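Local coordinates for succinylglutamate desuccinylase (Vibrio parahaemolyticus, PDB 2BCO), which probably hydrolyses N-succinylglutamate to succinate and glutamate, the last step of arginine breakdown by the AST pathway, using one zinc ion per subunit, at residues D88-F93 against R138-D143. Residues are numbered along the deposited sequence; the frame is centred on the assembly and turned at random.
Sequences DARCLF and RDFYQD
Leu92 and Phe140 are the nearest CA pair, with Leu92 CA 7.3 Å from Phe140 CA, where strand 90-95 passes the last turn of helix 125-141. The Phe140 ring enters between the side chains of Arg90 and Leu92. Leu92 CB sits over one face, 3.7 Å from the ring centroid and 11° off its normal, a CH-pi contact, while Leu92 CD2 packs on Phe140 CB. Over the opposite face the Arg90 guanidinium stacks nearly parallel (17° between planes) but offset toward the CD1-CE1 side, with Arg90 NH2 3.4 Å from Phe140 CD1. An extended chain, with CG anti to the backbone N (chi1 177°), runs over this face and brings the guanidinium to the helix end. There Arg90 NH1 donates to Phe140 O at 2.9 Å, the oxygen close to the guanidinium plane; NH2 adds a weak bond to it. A salt bridge from NE to Glu43 and a hydrogen bond from NH1 to Asn55 further fix the group's rotation. Phe140 also touches Ile57 of strand 55-60 and Glu43 of strand 41-45, placing the helix's C-terminal turn against strands on both sides of 90-95, a helix-on-sheet interface of the zinc-carboxypeptidase-like alpha/beta fold, away from the zinc site.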
loop_
_atom_site.group_PDB
_atom_site.type_symbol
_atom_site.label_atom_id
_atom_site.label_comp_id
_atom_site.label_asym_id
_atom_site.label_seq_id
_atom_site.Cartn_x
_atom_site.Cartn_y
_atom_site.Cartn_z
ATOM N N ASP A 88 -4.595 -1.570 -20.682
ATOM C CA ASP A 88 -6.033 -1.707 -20.842
ATOM C C ASP A 88 -6.801 -0.959 -19.755
ATOM O O ASP A 88 -7.989 -0.693 -19.892
ATOM C CB ASP A 88 -6.409 -3.186 -20.806
ATOM C CG ASP A 88 -7.730 -3.460 -21.474
ATOM O OD1 ASP A 88 -7.758 -3.519 -22.723
ATOM O OD2 ASP A 88 -8.739 -3.603 -20.753
ATOM N N ALA A 89 -6.124 -0.626 -18.668
ATOM C CA ALA A 89 -6.771 0.088 -17.580
ATOM C C ALA A 89 -6.188 1.488 -17.460
ATOM O O ALA A 89 -5.025 1.710 -17.783
ATOM C CB ALA A 89 -6.582 -0.670 -16.273
ATOM N N ARG A 90 -7.004 2.432 -17.015
ATOM C CA ARG A 90 -6.547 3.800 -16.821
ATOM C C ARG A 90 -5.781 3.763 -15.500
ATOM O O ARG A 90 -6.283 3.236 -14.510
ATOM C CB ARG A 90 -7.751 4.743 -16.742
ATOM C CG ARG A 90 -7.405 6.197 -16.458
ATOM C CD ARG A 90 -8.545 7.113 -16.868
ATOM N NE ARG A 90 -8.369 8.474 -16.373
ATOM C CZ ARG A 90 -8.885 8.928 -15.237
ATOM N NH1 ARG A 90 -9.612 8.132 -14.469
ATOM N NH2 ARG A 90 -8.683 10.187 -14.876
ATOM N N CYS A 91 -4.563 4.298 -15.486
ATOM C CA CYS A 91 -3.745 4.279 -14.275
ATOM C C CYS A 91 -3.170 5.638 -13.902
ATOM O O CYS A 91 -3.005 6.519 -14.743
ATOM C CB CYS A 91 -2.569 3.307 -14.441
ATOM S SG CYS A 91 -2.972 1.639 -15.008
ATOM N N LEU A 92 -2.865 5.792 -12.621
ATOM C CA LEU A 92 -2.255 7.009 -12.116
ATOM C C LEU A 92 -1.072 6.541 -11.282
ATOM O O LEU A 92 -1.262 6.042 -10.166
ATOM C CB LEU A 92 -3.228 7.801 -11.234
ATOM C CG LEU A 92 -2.633 9.121 -10.723
ATOM C CD1 LEU A 92 -2.411 10.049 -11.900
ATOM C CD2 LEU A 92 -3.546 9.776 -9.705
ATOM N N PHE A 93 0.138 6.676 -11.830
ATOM C CA PHE A 93 1.352 6.260 -11.134
ATOM C C PHE A 93 1.887 7.395 -10.296
ATOM O O PHE A 93 2.057 8.526 -10.768
ATOM C CB PHE A 93 2.437 5.795 -12.116
ATOM C CG PHE A 93 2.096 4.510 -12.840
ATOM C CD1 PHE A 93 1.363 4.531 -14.017
ATOM C CD2 PHE A 93 2.487 3.282 -12.322
ATOM C CE1 PHE A 93 1.021 3.338 -14.678
ATOM C CE2 PHE A 93 2.153 2.080 -12.971
ATOM C CZ PHE A 93 1.415 2.114 -14.153
ATOM N N ARG A 138 -8.857 12.817 -6.029
ATOM C CA ARG A 138 -10.107 13.430 -6.431
ATOM C C ARG A 138 -10.186 13.587 -7.950
ATOM O O ARG A 138 -11.162 13.158 -8.570
ATOM C CB ARG A 138 -10.254 14.798 -5.765
ATOM C CG ARG A 138 -11.585 15.491 -6.029
ATOM C CD ARG A 138 -11.466 16.975 -5.740
ATOM N NE ARG A 138 -10.497 17.618 -6.627
ATOM C CZ ARG A 138 -10.068 18.868 -6.481
ATOM N NH1 ARG A 138 -10.521 19.609 -5.478
ATOM N NH2 ARG A 138 -9.195 19.385 -7.336
ATOM N N ASP A 139 -9.156 14.190 -8.546
ATOM C CA ASP A 139 -9.137 14.417 -9.990
ATOM C C ASP A 139 -9.160 13.141 -10.820
ATOM O O ASP A 139 -9.771 13.095 -11.888
ATOM C CB ASP A 139 -7.907 15.238 -10.392
ATOM C CG ASP A 139 -7.971 16.675 -9.899
ATOM O OD1 ASP A 139 -9.021 17.081 -9.338
ATOM O OD2 ASP A 139 -6.965 17.401 -10.077
ATOM N N PHE A 140 -8.489 12.106 -10.333
ATOM C CA PHE A 140 -8.431 10.849 -11.053
ATOM C C PHE A 140 -9.742 10.065 -11.001
ATOM O O PHE A 140 -10.159 9.493 -12.001
ATOM C CB PHE A 140 -7.292 9.996 -10.498
ATOM C CG PHE A 140 -7.063 8.728 -11.261
ATOM C CD1 PHE A 140 -6.571 8.763 -12.564
ATOM C CD2 PHE A 140 -7.342 7.494 -10.681
ATOM C CE1 PHE A 140 -6.353 7.581 -13.278
ATOM C CE2 PHE A 140 -7.130 6.305 -11.383
ATOM C CZ PHE A 140 -6.634 6.349 -12.688
ATOM N N TYR A 141 -10.388 10.032 -9.840
ATOM C CA TYR A 141 -11.641 9.303 -9.709
ATOM C C TYR A 141 -12.863 10.103 -10.154
ATOM O O TYR A 141 -13.960 9.554 -10.249
ATOM C CB TYR A 141 -11.858 8.832 -8.265
ATOM C CG TYR A 141 -10.946 7.703 -7.827
ATOM C CD1 TYR A 141 -10.589 6.682 -8.713
ATOM C CD2 TYR A 141 -10.483 7.625 -6.514
ATOM C CE1 TYR A 141 -9.791 5.603 -8.299
ATOM C CE2 TYR A 141 -9.690 6.553 -6.087
ATOM C CZ TYR A 141 -9.346 5.544 -6.982
ATOM O OH TYR A 141 -8.554 4.493 -6.557
ATOM N N GLN A 142 -12.678 11.389 -10.433
ATOM C CA GLN A 142 -13.793 12.232 -10.854
ATOM C C GLN A 142 -14.456 11.659 -12.106
ATOM O O GLN A 142 -13.790 11.335 -13.091
ATOM C CB GLN A 142 -13.318 13.664 -11.131
ATOM C CG GLN A 142 -14.450 14.611 -11.512
ATOM C CD GLN A 142 -13.961 15.978 -11.950
ATOM O OE1 GLN A 142 -13.265 16.670 -11.205
ATOM N NE2 GLN A 142 -14.330 16.379 -13.163
ATOM N N ASP A 143 -15.778 11.538 -12.054
ATOM C CA ASP A 143 -16.557 11.005 -13.172
ATOM C C ASP A 143 -16.170 9.576 -13.552
ATOM O O ASP A 143 -15.991 9.258 -14.730
ATOM C CB ASP A 143 -16.431 11.911 -14.408
ATOM C CG ASP A 143 -16.852 13.346 -14.130
ATOM O OD1 ASP A 143 -17.892 13.555 -13.468
ATOM O OD2 ASP A 143 -16.141 14.262 -14.586
#